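Long-range contacts in Fe2OG dioxygenase domain-containing protein (Pseudomonas putida, PDB 4J25), which probably hydroxylates prolyl residues as an iron- and 2-oxoglutarate-dependent oxygenase, and is seen with manganese and N-oxalylglycine bound: residues 61-66 with 132-137; 126-131 with 222-227. All blocks are in the same frame, centred on the assembly; numbering follows the deposited sequence.

Contact 1: 61-66 with 132-137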
loop_
_atom_site.group_PDB
_atom_site.type_symbol
_atom_site.label_atom_id
_atom_site.label_comp_id
_atom_site.label_asym_id
_atom_site.label_seq_id
_atom_site.Cartn_x
_atom_site.Cartn_y
_atom_site.Cartn_z
ATOM N N ALA A 61 -3.844 9.404 12.207
ATOM C CA ALA A 61 -4.916 9.781 13.122
ATOM C C ALA A 61 -6.240 9.114 12.752
ATOM O O ALA A 61 -6.988 8.673 13.633
ATOM C CB ALA A 61 -5.085 11.321 13.164
ATOM N N GLU A 62 -6.537 9.056 11.458
ATOM C CA GLU A 62 -7.762 8.416 10.988
ATOM C C GLU A 62 -7.693 6.911 11.199
ATOM O O GLU A 62 -8.695 6.266 11.490
ATOM C CB GLU A 62 -7.978 8.737 9.515
ATOM C CG GLU A 62 -9.227 8.144 8.909
ATOM C CD GLU A 62 -10.512 8.692 9.508
ATOM O OE1 GLU A 62 -10.441 9.671 10.280
ATOM O OE2 GLU A 62 -11.593 8.138 9.210
ATOM N N CYS A 63 -6.498 6.350 11.047
ATOM C CA CYS A 63 -6.287 4.926 11.278
ATOM C C CYS A 63 -6.648 4.602 12.721
ATOM O O CYS A 63 -7.393 3.667 12.973
ATOM C CB CYS A 63 -4.834 4.536 10.980
ATOM S SG CYS A 63 -4.454 2.764 11.188
ATOM N N ARG A 64 -6.125 5.386 13.665
ATOM C CA ARG A 64 -6.420 5.184 15.085
ATOM C C ARG A 64 -7.901 5.395 15.402
ATOM O O ARG A 64 -8.488 4.654 16.181
ATOM C CB ARG A 64 -5.560 6.111 15.953
ATOM C CG ARG A 64 -4.070 5.841 15.839
ATOM C CD ARG A 64 -3.292 6.578 16.916
ATOM N NE ARG A 64 -2.019 5.920 17.192
ATOM C CZ ARG A 64 -0.864 6.212 16.595
ATOM N NH1 ARG A 64 -0.787 7.177 15.675
ATOM N NH2 ARG A 64 0.231 5.535 16.927
ATOM N N ARG A 65 -8.495 6.412 14.794
ATOM C CA ARG A 65 -9.924 6.689 14.929
ATOM C C ARG A 65 -10.773 5.474 14.528
ATOM O O ARG A 65 -11.676 5.073 15.250
ATOM C CB ARG A 65 -10.276 7.868 14.024
ATOM C CG ARG A 65 -11.236 8.870 14.591
ATOM C CD ARG A 65 -11.953 9.614 13.454
ATOM N NE ARG A 65 -12.674 8.676 12.596
ATOM C CZ ARG A 65 -13.366 9.008 11.508
ATOM N NH1 ARG A 65 -13.448 10.280 11.117
ATOM N NH2 ARG A 65 -13.972 8.061 10.802
ATOM N N ARG A 66 -10.476 4.884 13.370
ATOM C CA ARG A 66 -11.242 3.736 12.872
ATOM C C ARG A 66 -11.029 2.468 13.682
ATOM O O ARG A 66 -11.897 1.595 13.707
ATOM C CB ARG A 66 -10.906 3.452 11.408
ATOM C CG ARG A 66 -11.212 4.626 10.513
ATOM C CD ARG A 66 -11.558 4.226 9.105
ATOM N NE ARG A 66 -11.820 5.421 8.315
ATOM C CZ ARG A 66 -12.419 5.429 7.134
ATOM N NH1 ARG A 66 -12.821 4.293 6.588
ATOM N NH2 ARG A 66 -12.614 6.582 6.502
ATOM N N CYS A 132 -9.131 0.346 -0.614
ATOM C CA CYS A 132 -8.195 0.327 0.490
ATOM C C CYS A 132 -8.882 0.440 1.842
ATOM O O CYS A 132 -10.088 0.721 1.935
ATOM C CB CYS A 132 -7.159 1.422 0.318
ATOM S SG CYS A 132 -7.865 3.048 0.328
ATOM N N HIS A 133 -8.114 0.159 2.892
ATOM C CA HIS A 133 -8.608 0.248 4.250
ATOM C C HIS A 133 -7.422 0.333 5.178
ATOM O O HIS A 133 -6.291 -0.029 4.791
ATOM C CB HIS A 133 -9.502 -0.946 4.612
ATOM C CG HIS A 133 -8.782 -2.256 4.696
ATOM N ND1 HIS A 133 -8.094 -2.660 5.823
ATOM C CD2 HIS A 133 -8.677 -3.273 3.809
ATOM C CE1 HIS A 133 -7.584 -3.860 5.619
ATOM N NE2 HIS A 133 -7.923 -4.254 4.406
ATOM N N PHE A 134 -7.678 0.809 6.391
ATOM C CA PHE A 134 -6.628 0.943 7.397
ATOM C C PHE A 134 -6.385 -0.393 8.068
ATOM O O PHE A 134 -7.250 -1.266 8.066
ATOM C CB PHE A 134 -6.989 1.997 8.460
ATOM C CG PHE A 134 -6.929 3.405 7.956
ATOM C CD1 PHE A 134 -5.718 4.047 7.792
ATOM C CD2 PHE A 134 -8.079 4.078 7.621
ATOM C CE1 PHE A 134 -5.664 5.347 7.319
ATOM C CE2 PHE A 134 -8.029 5.366 7.151
ATOM C CZ PHE A 134 -6.826 6.005 6.998
ATOM N N ALA A 135 -5.194 -0.556 8.632
ATOM C CA ALA A 135 -4.864 -1.761 9.371
ATOM C C ALA A 135 -3.994 -1.389 10.556
ATOM O O ALA A 135 -3.026 -0.646 10.416
ATOM C CB ALA A 135 -4.142 -2.777 8.454
ATOM N N LEU A 136 -4.330 -1.910 11.723
ATOM C CA LEU A 136 -3.604 -1.583 12.939
ATOM C C LEU A 136 -3.228 -2.873 13.647
ATOM O O LEU A 136 -4.089 -3.535 14.218
ATOM C CB LEU A 136 -4.473 -0.728 13.867
ATOM C CG LEU A 136 -3.749 -0.192 15.113
ATOM C CD1 LEU A 136 -4.315 1.157 15.545
ATOM C CD2 LEU A 136 -3.806 -1.186 16.275
ATOM N N TYR A 137 -1.953 -3.240 13.602
ATOM C CA TYR A 137 -1.515 -4.484 14.213
ATOM C C TYR A 137 -1.050 -4.250 15.648
ATOM O O TYR A 137 -0.155 -3.435 15.894
ATOM C CB TYR A 137 -0.404 -5.126 13.377
ATOM C CG TYR A 137 -0.828 -5.444 11.953
ATOM C CD1 TYR A 137 -2.143 -5.277 11.544
ATOM C CD2 TYR A 137 0.087 -5.908 11.018
ATOM C CE1 TYR A 137 -2.532 -5.561 10.245
ATOM C CE2 TYR A 137 -0.297 -6.194 9.715
ATOM C CZ TYR A 137 -1.605 -6.017 9.334
ATOM O OH TYR A 137 -2.007 -6.289 8.035
#

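Contact 2: 126-131 with 222-227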
loop_
_atom_site.group_PDB
_atom_site.type_symbol
_atom_site.label_atom_id
_atom_site.label_comp_id
_atom_site.label_asym_id
_atom_site.label_seq_id
_atom_site.Cartn_x
_atom_site.Cartn_y
_atom_site.Cartn_z
ATOM N N GLY A 126 -5.618 -2.088 -17.469
ATOM C CA GLY A 126 -7.070 -1.952 -17.423
ATOM C C GLY A 126 -7.673 -1.828 -16.024
ATOM O O GLY A 126 -8.813 -2.245 -15.769
ATOM N N LEU A 127 -6.911 -1.247 -15.109
ATOM C CA LEU A 127 -7.350 -1.087 -13.726
ATOM C C LEU A 127 -8.551 -0.136 -13.647
ATOM O O LEU A 127 -8.471 1.012 -14.085
ATOM C CB LEU A 127 -6.211 -0.539 -12.880
ATOM C CG LEU A 127 -4.922 -1.363 -12.811
ATOM C CD1 LEU A 127 -3.823 -0.571 -12.150
ATOM C CD2 LEU A 127 -5.185 -2.647 -12.075
ATOM N N GLU A 128 -9.651 -0.609 -13.080
ATOM C CA GLU A 128 -10.869 0.199 -13.003
ATOM C C GLU A 128 -10.986 0.975 -11.692
ATOM O O GLU A 128 -11.625 2.030 -11.650
ATOM C CB GLU A 128 -12.102 -0.682 -13.153
ATOM C CG GLU A 128 -12.254 -1.712 -12.049
ATOM C CD GLU A 128 -13.661 -2.273 -11.969
ATOM O OE1 GLU A 128 -14.280 -2.482 -13.041
ATOM O OE2 GLU A 128 -14.150 -2.490 -10.836
ATOM N N ASP A 129 -10.409 0.446 -10.615
ATOM C CA ASP A 129 -10.480 1.136 -9.335
ATOM C C ASP A 129 -9.400 0.709 -8.319
ATOM O O ASP A 129 -8.540 -0.154 -8.585
ATOM C CB ASP A 129 -11.901 1.031 -8.751
ATOM C CG ASP A 129 -12.155 -0.264 -8.005
ATOM O OD1 ASP A 129 -13.126 -0.309 -7.221
ATOM O OD2 ASP A 129 -11.398 -1.234 -8.164
ATOM N N PHE A 130 -9.451 1.360 -7.171
ATOM C CA PHE A 130 -8.529 1.142 -6.074
ATOM C C PHE A 130 -9.376 1.023 -4.831
ATOM O O PHE A 130 -10.234 1.874 -4.576
ATOM C CB PHE A 130 -7.568 2.325 -5.937
ATOM C CG PHE A 130 -6.587 2.189 -4.798
ATOM C CD1 PHE A 130 -6.681 3.019 -3.668
ATOM C CD2 PHE A 130 -5.582 1.225 -4.840
ATOM C CE1 PHE A 130 -5.773 2.891 -2.612
ATOM C CE2 PHE A 130 -4.674 1.101 -3.799
ATOM C CZ PHE A 130 -4.773 1.945 -2.671
ATOM N N GLU A 131 -9.186 -0.048 -4.087
ATOM C CA GLU A 131 -9.887 -0.243 -2.841
ATOM C C GLU A 131 -8.836 -0.282 -1.743
ATOM O O GLU A 131 -7.764 -0.871 -1.910
ATOM C CB GLU A 131 -10.709 -1.536 -2.862
ATOM C CG GLU A 131 -9.854 -2.800 -3.029
ATOM C CD GLU A 131 -10.629 -4.093 -2.879
ATOM O OE1 GLU A 131 -11.832 -4.045 -2.554
ATOM O OE2 GLU A 131 -10.026 -5.166 -3.090
ATOM N N ARG A 222 -7.691 -2.847 -8.947
ATOM C CA ARG A 222 -8.421 -3.980 -9.484
ATOM C C ARG A 222 -8.855 -3.790 -10.927
ATOM O O ARG A 222 -9.067 -2.671 -11.368
ATOM C CB ARG A 222 -9.669 -4.237 -8.653
ATOM C CG ARG A 222 -9.427 -4.349 -7.173
ATOM C CD ARG A 222 -10.683 -4.770 -6.446
ATOM N NE ARG A 222 -11.727 -3.767 -6.585
ATOM C CZ ARG A 222 -12.982 -3.918 -6.174
ATOM N NH1 ARG A 222 -13.373 -5.040 -5.589
ATOM N NH2 ARG A 222 -13.848 -2.933 -6.351
ATOM N N ARG A 223 -8.957 -4.903 -11.648
ATOM C CA ARG A 223 -9.644 -4.972 -12.935
ATOM C C ARG A 223 -11.107 -5.309 -12.708
ATOM O O ARG A 223 -11.487 -5.789 -11.637
ATOM C CB ARG A 223 -9.089 -6.113 -13.798
ATOM C CG ARG A 223 -7.676 -5.962 -14.255
ATOM C CD ARG A 223 -7.219 -7.212 -15.025
ATOM N NE ARG A 223 -8.107 -7.501 -16.150
ATOM C CZ ARG A 223 -7.973 -6.988 -17.367
ATOM N NH1 ARG A 223 -6.966 -6.168 -17.643
ATOM N NH2 ARG A 223 -8.839 -7.309 -18.322
ATOM N N ARG A 224 -11.910 -5.137 -13.752
ATOM C CA ARG A 224 -13.301 -5.532 -13.719
ATOM C C ARG A 224 -13.471 -7.034 -13.426
ATOM O O ARG A 224 -14.258 -7.413 -12.562
ATOM C CB ARG A 224 -13.964 -5.146 -15.052
ATOM C CG ARG A 224 -15.394 -5.643 -15.259
ATOM C CD ARG A 224 -15.939 -5.104 -16.581
ATOM N NE ARG A 224 -14.985 -5.300 -17.675
ATOM C CZ ARG A 224 -14.883 -6.407 -18.405
ATOM N NH1 ARG A 224 -15.696 -7.435 -18.195
ATOM N NH2 ARG A 224 -13.973 -6.486 -19.364
ATOM N N GLY A 225 -12.746 -7.891 -14.132
ATOM C CA GLY A 225 -12.922 -9.329 -13.969
ATOM C C GLY A 225 -14.048 -9.892 -14.826
ATOM O O GLY A 225 -14.925 -9.165 -15.299
ATOM N N ASN A 226 -14.042 -11.206 -15.011
ATOM C CA ASN A 226 -14.914 -11.828 -15.999
ATOM C C ASN A 226 -16.293 -12.212 -15.476
ATOM O O ASN A 226 -17.135 -12.654 -16.240
ATOM C CB ASN A 226 -14.207 -13.041 -16.604
ATOM C CG ASN A 226 -13.032 -12.638 -17.488
ATOM O OD1 ASN A 226 -13.185 -11.817 -18.399
ATOM N ND2 ASN A 226 -11.849 -13.187 -17.201
ATOM N N ASP A 227 -16.528 -12.031 -14.180
ATOM C CA ASP A 227 -17.826 -12.363 -13.605
ATOM C C ASP A 227 -18.617 -11.086 -13.357
ATOM O O ASP A 227 -18.157 -10.213 -12.622
ATOM C CB ASP A 227 -17.639 -13.147 -12.306
ATOM C CG ASP A 227 -18.956 -13.430 -11.589
ATOM O OD1 ASP A 227 -20.037 -13.211 -12.182
ATOM O OD2 ASP A 227 -18.898 -13.893 -10.425
HETATM O O HOH W 1 -11.262 -3.493 -15.917
#

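Contact 1: 61-66 with 132-137
Glu62, whose aliphatic stem lies against Phe134, has its carboxylate oxygen OE2 gripped by two arginines. The setting is the double-stranded beta-helix (jellyroll) of 2-oxoglutarate oxygenases: helix 53-67 packs across a face of edge strand 129-137, the local axes 8.2 Å apart at 76°. Arg66 NE donates to Glu62 OE2 at 2.9 Å and 159°, meeting it on the anti side and in its own guanidinium plane; Arg66 NH2 adds a weak bond. Arg65 NH2 adds charge alone, since OE2 lies well out of that guanidinium plane. Arg66 NH2 also bonds Gln101. Phe134 carries most of the contact. Cys63 CA sits 3.6 Å above one face of the Phe134 ring, toward the rim, and Glu62 CG comes within 3.5 Å of Phe134 CE2. Arg66 CD approaches the ring obliquely, 3.8 Å from Phe134 CD2, and the two side chains cross at about a right angle. Leu217 and Cys105 also touch Phe134. Ala135 turns its methyl to the other side of the strand, the side of the N-oxalylglycine pocket that Tyr137 lines. The Cys63 sulfur, trans to its own amide nitrogen (chi1 -178°), passes obliquely, 3.8 Å from Ala135 O, while Cys63 CB lies 3.3 Å from Phe134 CD1.

Contact 2: 126-131 with 222-227
Backbone hydrogen bonds join Asp129 and Arg222 as an antiparallel hydrogen-bonded pair. Arg222 N donates to Asp129 O at 2.8 Å. In return Arg222 O receives Glu128 N at 2.7 Å and Asp129 N through a weak 3.5 Å bond. The CA of Leu127 adds a C-H...O contact to the same oxygen. The charged group centres on the Arg222 guanidinium. It takes Asp129 side-on: NE to OD2 at 3.0 Å and NH2 to OD1 at 2.9 Å, both at 166°, each on a syn lone pair, with the two planes only 21° apart. A chi1 of 83° swings the Asp129 carboxylate to that guanidinium edge. Glu131 comes instead over a guanidinium face, OE1 lying 3.5 Å from Arg222 NH1 with no N-H aimed at it. A leucine in place of Arg222 would probably leave Asp129 without its two-pronged partner and Glu131 OE1 without the positive charge it lies over. Glu128 OE2 pairs with Arg155, while Glu128 OE1 lies 3.4 Å from Arg224 CB. Water completes the contact, donating to Gly126 O and accepting from Arg224 N. Two residues, Glu128 and Asp129, thus stand opposite one, Arg222: a classic beta bulge near the N-terminal end of edge strand 129-137, beside strand 214-222.

Overall arrangement
Both contacts use strand 129-137, the edge of the five-stranded sheet: contact 2 takes its N-terminal end and contact 1 the remainder, about 24 Å between centres. Neither is fully core. Contact 1 is partly buried, with Glu62 and Cys63 enclosed, whereas contact 2 lies at the surface, its centre about 17 Å, against about 13 Å, from the centre of the chain. Their chemistry follows. Helix against sheet face in contact 1 is joined through ring, thiol and aliphatic stems, its salt bridges staying within residues 61-66. Contact 2 pairs neighbouring strand ends edge to edge, so backbone bonds and salt bridges themselves span the segments, burying 458 Å², both sides summed, compared with 296 Å².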